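Local coordinates for 5-nitroimidazole antibiotic resistance protein (Bacteroides thetaiotaomicron, PDB 2FG9) that binds flavin-adenine dinucleotide and is probably a flavin-dependent oxidoreductase that may give resistance to 5-nitroimidazole antibiotics, at residues Asp64-Ser70 and Lys156-Val162; Ala38-Gly44 and Val86-Leu92; Lys28-Glu32 and Tyr61-Thr65. All coordinates share one frame; numbering follows the deposited sequence.

Contact 1. Residues Asp64-Ser70 and Lys156-Val162. With FAD (flavin-adenine dinucleotide), chain C.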
loop_
_atom_site.group_PDB
_atom_site.type_symbol
_atom_site.label_atom_id
_atom_site.label_comp_id
_atom_site.label_asym_id
_atom_site.label_seq_id
_atom_site.Cartn_x
_atom_site.Cartn_y
_atom_site.Cartn_z
ATOM N N ASP A 64 10.884 -20.426 23.275
ATOM C CA ASP A 64 12.185 -19.852 23.711
ATOM C C ASP A 64 13.383 -20.393 22.962
ATOM O O ASP A 64 14.521 -20.427 23.478
ATOM C CB ASP A 64 12.357 -20.064 25.191
ATOM C CG ASP A 64 11.141 -19.648 25.955
ATOM O OD1 ASP A 64 10.899 -18.427 26.066
ATOM O OD2 ASP A 64 10.401 -20.536 26.401
ATOM N N THR A 65 13.128 -20.766 21.715
ATOM C CA THR A 65 14.129 -21.384 20.880
ATOM C C THR A 65 14.067 -20.847 19.458
ATOM O O THR A 65 12.971 -20.730 18.863
ATOM C CB THR A 65 13.932 -22.870 20.881
ATOM O OG1 THR A 65 13.661 -23.287 22.220
ATOM C CG2 THR A 65 15.163 -23.579 20.381
ATOM N N LEU A 66 15.241 -20.488 18.939
ATOM C CA LEU A 66 15.376 -20.040 17.564
ATOM C C LEU A 66 15.978 -21.154 16.734
ATOM O O LEU A 66 16.841 -21.894 17.222
ATOM C CB LEU A 66 16.292 -18.807 17.477
ATOM C CG LEU A 66 15.652 -17.516 17.968
ATOM C CD1 LEU A 66 16.720 -16.458 18.163
ATOM C CD2 LEU A 66 14.655 -17.049 16.989
ATOM N N TYR A 67 15.520 -21.253 15.485
ATOM C CA TYR A 67 15.985 -22.250 14.532
ATOM C C TYR A 67 16.395 -21.539 13.254
ATOM O O TYR A 67 15.672 -20.678 12.747
ATOM C CB TYR A 67 14.875 -23.261 14.214
ATOM C CG TYR A 67 14.385 -24.005 15.424
ATOM C CD1 TYR A 67 15.041 -25.136 15.891
ATOM C CD2 TYR A 67 13.305 -23.531 16.133
ATOM C CE1 TYR A 67 14.586 -25.815 17.047
ATOM C CE2 TYR A 67 12.841 -24.183 17.243
ATOM C CZ TYR A 67 13.489 -25.317 17.709
ATOM O OH TYR A 67 12.956 -25.917 18.817
ATOM N N LEU A 68 17.543 -21.924 12.737
ATOM C CA LEU A 68 18.049 -21.436 11.502
ATOM C C LEU A 68 18.573 -22.609 10.704
ATOM O O LEU A 68 18.581 -23.748 11.178
ATOM C CB LEU A 68 19.148 -20.421 11.742
ATOM C CG LEU A 68 18.777 -19.291 12.713
ATOM C CD1 LEU A 68 19.282 -19.587 14.055
ATOM C CD2 LEU A 68 19.324 -17.938 12.270
ATOM N N HIS A 69 18.974 -22.331 9.473
ATOM C CA HIS A 69 19.555 -23.355 8.643
ATOM C C HIS A 69 20.476 -22.710 7.657
ATOM O O HIS A 69 20.330 -21.524 7.371
ATOM C CB HIS A 69 18.496 -24.222 7.935
ATOM C CG HIS A 69 17.536 -23.449 7.093
ATOM N ND1 HIS A 69 17.687 -22.105 6.822
ATOM C CD2 HIS A 69 16.423 -23.839 6.432
ATOM C CE1 HIS A 69 16.696 -21.698 6.050
ATOM N NE2 HIS A 69 15.912 -22.732 5.801
ATOM N N SER A 70 21.462 -23.484 7.202
ATOM C CA SER A 70 22.473 -23.026 6.293
ATOM C C SER A 70 23.066 -24.237 5.566
ATOM O O SER A 70 22.697 -25.380 5.841
ATOM C CB SER A 70 23.564 -22.279 7.069
ATOM O OG SER A 70 24.238 -23.116 8.000
ATOM N N LYS A 156 22.693 -27.695 7.421
ATOM C CA LYS A 156 22.939 -27.627 8.847
ATOM C C LYS A 156 21.761 -26.887 9.378
ATOM O O LYS A 156 21.397 -25.840 8.859
ATOM C CB LYS A 156 24.233 -26.900 9.200
ATOM C CG LYS A 156 25.411 -27.859 9.375
ATOM C CD LYS A 156 26.629 -27.104 9.775
ATOM C CE LYS A 156 27.736 -28.022 10.300
ATOM N NZ LYS A 156 28.582 -28.456 9.166
ATOM N N VAL A 157 21.161 -27.466 10.406
ATOM C CA VAL A 157 20.057 -26.856 11.069
ATOM C C VAL A 157 20.486 -26.451 12.466
ATOM O O VAL A 157 20.864 -27.297 13.279
ATOM C CB VAL A 157 18.851 -27.796 11.132
ATOM C CG1 VAL A 157 17.659 -27.034 11.673
ATOM C CG2 VAL A 157 18.513 -28.348 9.727
ATOM N N TRP A 158 20.364 -25.157 12.740
ATOM C CA TRP A 158 20.883 -24.542 13.949
ATOM C C TRP A 158 19.778 -24.463 14.947
ATOM O O TRP A 158 18.699 -23.993 14.622
ATOM C CB TRP A 158 21.272 -23.114 13.687
ATOM C CG TRP A 158 22.247 -22.861 12.631
ATOM C CD1 TRP A 158 22.576 -23.656 11.573
ATOM C CD2 TRP A 158 22.992 -21.664 12.482
ATOM N NE1 TRP A 158 23.511 -23.024 10.789
ATOM C CE2 TRP A 158 23.780 -21.798 11.328
ATOM C CE3 TRP A 158 23.078 -20.484 13.225
ATOM C CZ2 TRP A 158 24.642 -20.796 10.898
ATOM C CZ3 TRP A 158 23.942 -19.499 12.802
ATOM C CH2 TRP A 158 24.711 -19.663 11.651
ATOM N N LYS A 159 20.034 -24.929 16.159
ATOM C CA LYS A 159 19.113 -24.759 17.270
ATOM C C LYS A 159 19.788 -23.856 18.265
ATOM O O LYS A 159 20.966 -24.050 18.615
ATOM C CB LYS A 159 18.791 -26.100 17.920
ATOM C CG LYS A 159 17.818 -26.043 19.084
ATOM C CD LYS A 159 17.556 -27.445 19.555
ATOM C CE LYS A 159 16.617 -27.455 20.751
ATOM N NZ LYS A 159 16.374 -28.847 21.244
ATOM N N VAL A 160 19.049 -22.851 18.699
ATOM C CA VAL A 160 19.582 -21.826 19.604
ATOM C C VAL A 160 18.577 -21.610 20.709
ATOM O O VAL A 160 17.660 -20.774 20.575
ATOM C CB VAL A 160 19.822 -20.490 18.882
ATOM C CG1 VAL A 160 20.498 -19.505 19.825
ATOM C CG2 VAL A 160 20.659 -20.691 17.618
ATOM N N PRO A 161 18.715 -22.387 21.792
ATOM C CA PRO A 161 17.868 -22.090 22.943
ATOM C C PRO A 161 18.240 -20.707 23.433
ATOM O O PRO A 161 19.437 -20.389 23.522
ATOM C CB PRO A 161 18.243 -23.159 23.972
ATOM C CG PRO A 161 18.968 -24.275 23.182
ATOM C CD PRO A 161 19.619 -23.529 22.021
ATOM N N VAL A 162 17.231 -19.883 23.691
ATOM C CA VAL A 162 17.463 -18.491 24.016
ATOM C C VAL A 162 17.658 -18.348 25.491
ATOM O O VAL A 162 16.722 -18.579 26.259
ATOM C CB VAL A 162 16.297 -17.596 23.584
ATOM C CG1 VAL A 162 16.465 -16.163 24.153
ATOM C CG2 VAL A 162 16.230 -17.557 22.100
HETATM P PA FAD C . 30.898 -16.859 3.738
HETATM O O1A FAD C . 31.677 -17.792 4.649
HETATM O O2A FAD C . 30.718 -17.276 2.290
HETATM O O5B FAD C . 31.638 -15.428 3.779
HETATM C C5B FAD C . 32.204 -14.864 2.622
HETATM C C4B FAD C . 32.316 -13.350 2.798
HETATM O O4B FAD C . 31.322 -12.700 1.999
HETATM C C3B FAD C . 32.134 -12.816 4.226
HETATM O O3B FAD C . 33.269 -12.899 5.074
HETATM C C2B FAD C . 31.694 -11.396 3.915
HETATM O O2B FAD C . 32.758 -10.540 3.514
HETATM C C1B FAD C . 30.748 -11.633 2.736
HETATM N N9A FAD C . 29.360 -11.890 3.229
HETATM C C8A FAD C . 28.881 -13.004 3.863
HETATM N N7A FAD C . 27.588 -12.804 4.170
HETATM C C5A FAD C . 27.191 -11.583 3.719
HETATM C C6A FAD C . 25.942 -10.893 3.767
HETATM N N6A FAD C . 24.797 -11.600 3.774
HETATM N N1A FAD C . 25.887 -9.621 3.232
HETATM C C2A FAD C . 27.024 -9.051 2.649
HETATM N N3A FAD C . 28.244 -9.710 2.598
HETATM C C4A FAD C . 28.326 -10.981 3.127
HETATM N N1 FAD C . 21.931 -17.833 4.724
HETATM C C2 FAD C . 21.768 -19.077 5.317
HETATM O O2 FAD C . 22.679 -19.916 5.302
HETATM N N3 FAD C . 20.558 -19.386 5.896
HETATM C C4 FAD C . 19.517 -18.449 5.905
HETATM O O4 FAD C . 18.617 -18.644 6.690
HETATM C C4X FAD C . 19.681 -17.205 5.321
HETATM N N5 FAD C . 18.691 -16.230 5.293
HETATM C C5X FAD C . 18.938 -14.973 4.677
HETATM C C6 FAD C . 17.980 -14.002 4.669
HETATM C C7 FAD C . 18.220 -12.765 4.102
HETATM C C7M FAD C . 17.455 -11.694 4.810
HETATM C C8 FAD C . 19.437 -12.500 3.512
HETATM C C8M FAD C . 19.876 -11.170 3.040
HETATM C C9 FAD C . 20.404 -13.461 3.496
HETATM C C9A FAD C . 20.161 -14.685 4.098
HETATM N N10 FAD C . 21.133 -15.662 4.167
HETATM C C10 FAD C . 20.916 -16.898 4.746
HETATM C "C1'" FAD C . 22.511 -15.360 3.751
HETATM C "C2'" FAD C . 23.401 -15.442 4.966
HETATM O "O2'" FAD C . 23.682 -14.088 5.305
HETATM C "C3'" FAD C . 24.514 -16.363 4.423
HETATM O "O3'" FAD C . 24.722 -17.591 5.116
HETATM C "C4'" FAD C . 25.776 -15.586 4.294
HETATM O "O4'" FAD C . 25.569 -14.485 3.400
HETATM C "C5'" FAD C . 26.823 -16.651 3.934
HETATM O "O5'" FAD C . 27.245 -17.014 5.238
HETATM P P FAD C . 28.767 -17.370 5.612
HETATM O O1P FAD C . 28.878 -18.893 5.452
HETATM O O2P FAD C . 29.166 -16.845 6.967
HETATM O O3P FAD C . 29.468 -16.570 4.413
#

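Contact 2. Residues Ala38-Gly44 and Val86-Leu92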
loop_
_atom_site.group_PDB
_atom_site.type_symbol
_atom_site.label_atom_id
_atom_site.label_comp_id
_atom_site.label_asym_id
_atom_site.label_seq_id
_atom_site.Cartn_x
_atom_site.Cartn_y
_atom_site.Cartn_z
ATOM N N ALA A 38 9.235 -10.181 12.451
ATOM C CA ALA A 38 10.423 -9.882 11.663
ATOM C C ALA A 38 10.582 -10.892 10.525
ATOM O O ALA A 38 10.253 -12.059 10.685
ATOM C CB ALA A 38 11.682 -9.834 12.577
ATOM N N ASP A 39 11.082 -10.450 9.380
ATOM C CA ASP A 39 11.264 -11.342 8.229
ATOM C C ASP A 39 12.634 -12.019 8.295
ATOM O O ASP A 39 12.803 -13.145 7.896
ATOM C CB ASP A 39 11.145 -10.582 6.889
ATOM N N ALA A 40 13.604 -11.294 8.779
ATOM C CA ALA A 40 14.964 -11.789 8.933
ATOM C C ALA A 40 15.472 -11.390 10.283
ATOM O O ALA A 40 14.933 -10.520 10.945
ATOM C CB ALA A 40 15.888 -11.195 7.865
ATOM N N CYS A 41 16.558 -12.006 10.639
ATOM C CA CYS A 41 17.232 -11.709 11.861
ATOM C C CYS A 41 18.696 -11.521 11.513
ATOM O O CYS A 41 19.158 -11.950 10.438
ATOM C CB CYS A 41 17.005 -12.832 12.866
ATOM S SG CYS A 41 17.939 -14.329 12.607
ATOM N N PHE A 42 19.398 -10.837 12.404
ATOM C CA PHE A 42 20.801 -10.530 12.222
ATOM C C PHE A 42 21.590 -11.239 13.285
ATOM O O PHE A 42 21.466 -10.958 14.462
ATOM C CB PHE A 42 21.005 -8.991 12.186
ATOM C CG PHE A 42 20.252 -8.366 11.049
ATOM C CD1 PHE A 42 18.897 -8.220 11.119
ATOM C CD2 PHE A 42 20.884 -8.052 9.876
ATOM C CE1 PHE A 42 18.196 -7.698 10.074
ATOM C CE2 PHE A 42 20.177 -7.555 8.815
ATOM C CZ PHE A 42 18.839 -7.373 8.908
ATOM N N VAL A 43 22.358 -12.227 12.840
ATOM C CA VAL A 43 23.091 -13.108 13.707
ATOM C C VAL A 43 24.526 -12.591 13.831
ATOM O O VAL A 43 25.266 -12.526 12.839
ATOM C CB VAL A 43 23.081 -14.565 13.160
ATOM C CG1 VAL A 43 23.759 -15.512 14.130
ATOM C CG2 VAL A 43 21.659 -15.017 12.855
ATOM N N GLY A 44 24.884 -12.220 15.056
ATOM C CA GLY A 44 26.237 -11.860 15.417
ATOM C C GLY A 44 27.011 -13.072 15.895
ATOM O O GLY A 44 26.544 -13.818 16.776
ATOM N N VAL A 86 25.962 -16.710 20.087
ATOM C CA VAL A 86 25.453 -15.798 19.084
ATOM C C VAL A 86 24.514 -14.773 19.703
ATOM O O VAL A 86 23.834 -15.065 20.683
ATOM C CB VAL A 86 24.735 -16.545 17.959
ATOM C CG1 VAL A 86 25.735 -17.398 17.196
ATOM C CG2 VAL A 86 23.589 -17.426 18.501
ATOM N N CYS A 87 24.482 -13.575 19.117
ATOM C CA CYS A 87 23.520 -12.549 19.496
ATOM C C CYS A 87 22.624 -12.312 18.270
ATOM O O CYS A 87 23.083 -11.901 17.215
ATOM C CB CYS A 87 24.237 -11.283 19.964
ATOM S SG CYS A 87 23.129 -10.012 20.589
ATOM N N ILE A 88 21.351 -12.654 18.394
ATOM C CA ILE A 88 20.455 -12.580 17.281
ATOM C C ILE A 88 19.451 -11.461 17.511
ATOM O O ILE A 88 18.685 -11.477 18.461
ATOM C CB ILE A 88 19.754 -13.916 17.053
ATOM C CG1 ILE A 88 20.792 -15.034 16.917
ATOM C CG2 ILE A 88 18.856 -13.806 15.816
ATOM C CD1 ILE A 88 20.240 -16.424 16.682
ATOM N N THR A 89 19.466 -10.496 16.602
ATOM C CA THR A 89 18.740 -9.237 16.758
ATOM C C THR A 89 17.711 -9.030 15.676
ATOM O O THR A 89 17.891 -9.447 14.531
ATOM C CB THR A 89 19.740 -8.091 16.773
ATOM O OG1 THR A 89 20.612 -8.267 17.896
ATOM C CG2 THR A 89 19.074 -6.770 16.922
ATOM N N PHE A 90 16.607 -8.403 16.057
ATOM C CA PHE A 90 15.426 -8.260 15.182
ATOM C C PHE A 90 14.940 -6.827 15.286
ATOM O O PHE A 90 14.990 -6.255 16.367
ATOM C CB PHE A 90 14.258 -9.157 15.622
ATOM C CG PHE A 90 14.629 -10.587 15.879
ATOM C CD1 PHE A 90 15.261 -10.952 17.053
ATOM C CD2 PHE A 90 14.297 -11.576 14.975
ATOM C CE1 PHE A 90 15.559 -12.266 17.304
ATOM C CE2 PHE A 90 14.620 -12.870 15.209
ATOM C CZ PHE A 90 15.258 -13.222 16.367
ATOM N N SER A 91 14.475 -6.244 14.192
ATOM C CA SER A 91 13.850 -4.951 14.308
ATOM C C SER A 91 12.865 -4.686 13.230
ATOM O O SER A 91 13.076 -5.072 12.099
ATOM C CB SER A 91 14.902 -3.838 14.288
ATOM O OG SER A 91 14.264 -2.593 14.393
ATOM N N LEU A 92 11.805 -3.965 13.572
ATOM C CA LEU A 92 10.807 -3.566 12.585
ATOM C C LEU A 92 11.101 -2.133 12.204
ATOM O O LEU A 92 11.776 -1.376 12.958
ATOM C CB LEU A 92 9.404 -3.641 13.173
ATOM C CG LEU A 92 9.216 -4.764 14.203
ATOM C CD1 LEU A 92 7.878 -4.589 14.962
ATOM C CD2 LEU A 92 9.364 -6.142 13.483
HETATM O O HOH W 1 14.929 -7.978 12.036
#

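Contact 3. Residues Lys28-Glu32 and Tyr61-Thr65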
loop_
_atom_site.group_PDB
_atom_site.type_symbol
_atom_site.label_atom_id
_atom_site.label_comp_id
_atom_site.label_asym_id
_atom_site.label_seq_id
_atom_site.Cartn_x
_atom_site.Cartn_y
_atom_site.Cartn_z
ATOM N N LYS A 28 7.340 -10.140 27.756
ATOM C CA LYS A 28 7.896 -11.227 26.935
ATOM C C LYS A 28 7.093 -11.502 25.657
ATOM O O LYS A 28 7.667 -11.793 24.602
ATOM C CB LYS A 28 8.023 -12.526 27.767
ATOM C CG LYS A 28 8.531 -13.725 26.957
ATOM C CD LYS A 28 8.884 -14.949 27.801
ATOM C CE LYS A 28 9.086 -16.141 26.873
ATOM N NZ LYS A 28 9.545 -17.391 27.536
ATOM N N GLN A 29 5.771 -11.400 25.762
ATOM C CA GLN A 29 4.891 -11.575 24.611
ATOM C C GLN A 29 5.085 -10.466 23.596
ATOM O O GLN A 29 5.017 -10.697 22.393
ATOM C CB GLN A 29 3.417 -11.641 25.046
ATOM C CG GLN A 29 3.030 -12.997 25.641
ATOM C CD GLN A 29 3.722 -13.258 26.971
ATOM O OE1 GLN A 29 3.801 -12.353 27.844
ATOM N NE2 GLN A 29 4.248 -14.487 27.139
ATOM N N ARG A 30 5.329 -9.260 24.082
ATOM C CA ARG A 30 5.646 -8.143 23.198
ATOM C C ARG A 30 6.988 -8.289 22.464
ATOM O O ARG A 30 7.103 -7.937 21.297
ATOM C CB ARG A 30 5.655 -6.856 23.983
ATOM C CG ARG A 30 5.692 -5.666 23.096
ATOM C CD ARG A 30 5.658 -4.394 23.899
ATOM N NE ARG A 30 5.958 -3.231 23.059
ATOM C CZ ARG A 30 6.189 -2.010 23.535
ATOM N NH1 ARG A 30 6.159 -1.796 24.843
ATOM N NH2 ARG A 30 6.456 -0.993 22.703
ATOM N N ILE A 31 7.998 -8.810 23.160
ATOM C CA ILE A 31 9.295 -9.094 22.549
ATOM C C ILE A 31 9.126 -10.207 21.525
ATOM O O ILE A 31 9.598 -10.100 20.399
ATOM C CB ILE A 31 10.347 -9.514 23.610
ATOM C CG1 ILE A 31 10.554 -8.400 24.631
ATOM C CG2 ILE A 31 11.665 -9.863 22.972
ATOM C CD1 ILE A 31 11.360 -8.829 25.851
ATOM N N GLU A 32 8.421 -11.263 21.900
ATOM C CA GLU A 32 8.128 -12.350 20.968
ATOM C C GLU A 32 7.319 -11.878 19.789
ATOM O O GLU A 32 7.516 -12.357 18.669
ATOM C CB GLU A 32 7.420 -13.483 21.689
ATOM C CG GLU A 32 8.360 -14.307 22.498
ATOM C CD GLU A 32 7.660 -15.348 23.348
ATOM O OE1 GLU A 32 6.432 -15.191 23.543
ATOM O OE2 GLU A 32 8.333 -16.305 23.814
ATOM N N TYR A 61 10.860 -19.301 15.327
ATOM C CA TYR A 61 10.890 -19.148 16.765
ATOM C C TYR A 61 9.719 -19.897 17.350
ATOM O O TYR A 61 8.566 -19.637 16.978
ATOM C CB TYR A 61 10.812 -17.676 17.172
ATOM C CG TYR A 61 10.779 -17.461 18.669
ATOM C CD1 TYR A 61 11.934 -17.533 19.433
ATOM C CD2 TYR A 61 9.584 -17.224 19.316
ATOM C CE1 TYR A 61 11.884 -17.372 20.807
ATOM C CE2 TYR A 61 9.524 -17.055 20.685
ATOM C CZ TYR A 61 10.671 -17.133 21.428
ATOM O OH TYR A 61 10.611 -16.918 22.784
ATOM N N GLU A 62 10.010 -20.841 18.249
ATOM C CA GLU A 62 8.991 -21.319 19.163
ATOM C C GLU A 62 9.567 -21.779 20.492
ATOM O O GLU A 62 10.683 -22.298 20.564
ATOM C CB GLU A 62 8.134 -22.391 18.497
ATOM C CG GLU A 62 8.693 -23.787 18.492
ATOM C CD GLU A 62 7.655 -24.819 18.052
ATOM O OE1 GLU A 62 6.771 -24.495 17.211
ATOM O OE2 GLU A 62 7.748 -25.955 18.548
ATOM N N ASN A 63 8.804 -21.528 21.555
ATOM C CA ASN A 63 9.133 -22.033 22.895
ATOM C C ASN A 63 10.570 -21.721 23.266
ATOM O O ASN A 63 11.362 -22.625 23.476
ATOM C CB ASN A 63 8.858 -23.548 22.982
ATOM C CG ASN A 63 7.362 -23.874 22.850
ATOM O OD1 ASN A 63 6.506 -23.120 23.336
ATOM N ND2 ASN A 63 7.036 -25.003 22.195
ATOM N N ASP A 64 10.884 -20.426 23.275
ATOM C CA ASP A 64 12.185 -19.852 23.711
ATOM C C ASP A 64 13.383 -20.393 22.962
ATOM O O ASP A 64 14.521 -20.427 23.478
ATOM C CB ASP A 64 12.357 -20.064 25.191
ATOM C CG ASP A 64 11.141 -19.648 25.955
ATOM O OD1 ASP A 64 10.899 -18.427 26.066
ATOM O OD2 ASP A 64 10.401 -20.536 26.401
ATOM N N THR A 65 13.128 -20.766 21.715
ATOM C CA THR A 65 14.129 -21.384 20.880
ATOM C C THR A 65 14.067 -20.847 19.458
ATOM O O THR A 65 12.971 -20.730 18.863
ATOM C CB THR A 65 13.932 -22.870 20.881
ATOM O OG1 THR A 65 13.661 -23.287 22.220
ATOM C CG2 THR A 65 15.163 -23.579 20.381
HETATM O O HOH W 2 8.007 -18.920 23.627
#

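Contact 1. Residues Asp64-Ser70 and Lys156-Val162
Ser70 and Trp158 meet at the flavin end of two antiparallel strands, where Trp158 NE1 donates to Ser70 OG over 2.9 Å. The hydroxyl lies near the edge of the indole, 19° out of its plane, and gets there because Ser70 OG sits between its backbone N and carbonyl carbon (chi1 63°). Two residues back along its strand, Leu68 puts CB on a face of the same indole, 3.7 Å above its plane and offset toward the rim, while Leu68 CD1 reaches Val160 CG2 at 4.0 Å. Leu66 continues the row onto Val160 and Val162; leucine and valine suit this buried face, which strand 52-62 helps to cover with Met57 and Phe59. On the other face Lys159 lies alongside Tyr67, its CG 3.8 Å from Tyr67 CE1, so the methylenes of an extended lysine pack here, next to strand 106-123. Paired backbone bonds at Leu66-Val160, Leu68-Trp158 and Ser70-Lys156 fix this register. They leave His69 O facing the cofactor, and FAD N3 donates to it over 2.6 Å at 164°. The strand pair thus presents a backbone acceptor to the isoalloxazine pyrimidine, consistent with flavin recognition, and this one bond does not depend on the side chain of His69.

Contact 2. Residues Ala38-Gly44 and Val86-Leu92
Cys41 and Phe90 come together where strands 41-44 and 86-91 run antiparallel: Cys41 CB lies 3.3 Å from Phe90 CE2, oblique to the ring. Cys41 SG stands between its backbone N and carbonyl carbon (chi1 76°), which places the sulfur 5.2 Å from the Phe90 ring centroid, 42° off the ring normal, and 3.4 Å from Ile88 CG2. A small, polarisable side chain suits a place where it touches both a ring and a branched aliphatic group. Ala38 CB meets the edge of the Phe90 ring, a small methyl that fits there just after helix 28-37 ends. Farther along, Val43 and Ile88 lie side by side and point the same way, Val43 CG1 being 4.1 Å from Ile88 CG1; Val43 also crosses Val86. The other face carries Phe42 and Thr89, with Thr89 O at the edge of the Phe42 ring. There Phe42 stacks on Phe42 of the second subunit, and Thr89 OG1 is hydrogen-bonded to Val54 O of that subunit. Where the strands part, water 1 bridges Ala40 O and Ser91 N, 2.8 Å from each. One face thus fills the barrel interior and the other the dimer interface, as in the split beta-barrel of the pyridoxamine 5'-phosphate oxidase family, with Ser91 in an FAD pocket.

Contact 3. Residues Lys28-Glu32 and Tyr61-Thr65
The first turn of helix 28-37 faces the end of strand 52-62 and the type I' turn from Glu62 to Thr65, with the backbones well apart, the closest CA atoms being those of Glu32 and Tyr61 at 8.5 Å. Long side chains therefore span the gap. Tyr61 OH donates to Glu32 OE2 over 2.6 Å, arriving on the anti side of the carboxylate and 16° out of its plane. The two side chains cross at about a right angle, and the carboxylate and ring planes are turned 62° apart; Glu32 OE2 lies at the edge of the ring, while Glu32 CG packs 3.5 Å from Tyr61 CE2. Tyrosine suits this place because its ring supplies reach as well as surface: with CG anti to the backbone N (chi1 178°), the ring carries its hydroxyl across to the helix. Glu32 OE2 also accepts from water 2, over 2.6 Å, and water 2 accepts, over a long 3.3 Å, from Asp64 N, a loose link between helix and turn. One turn of helix earlier, the extended chain of Lys28 carries its ammonium to Asp64 in a salt bridge, whose exact geometry is doubtful. A lysine here may offset the nearby negative charges of Glu32 and Asp64. The loop is braced internally as well, since Thr65 OG1 donates to Asn63 O over 2.7 Å. Asn63 and Asp64 both have positive phi, as the central residues of a type I' turn do, and asparagine and aspartate tolerate this left-handed backbone region better than most residues. This tight beta-hairpin, joining strands 52-62 and 65-70, is held against a helix by polar side chains at the surface.

Overall arrangement
The three contacts belong to one antiparallel sheet and helix 28-37. Contacts 1 and 2, with centres about 12 Å apart, meet in the interior: Leu68 CD2 packs 3.8 Å from Val43 CG2, and Leu66 CD1 lies 3.8 Å from Ile88 CD1. Contact 3 shares Asp64 and Thr65 with contact 1, and Tyr61 CD1 comes within 3.7 Å of Leu66 CD2, so the hairpin passes from the surface into the core. Contacts 2 and 3 do not touch, their nearest atoms being about 6 Å apart, but helix 28-37 is followed, after a short loop, by strand 41-46. One FAD meets His69 of contact 1 and Ala40 of contact 2, while Ser91 of contact 2 touches another; the side chain of Glu32 in contact 3 is about 12 Å from a bound FAD.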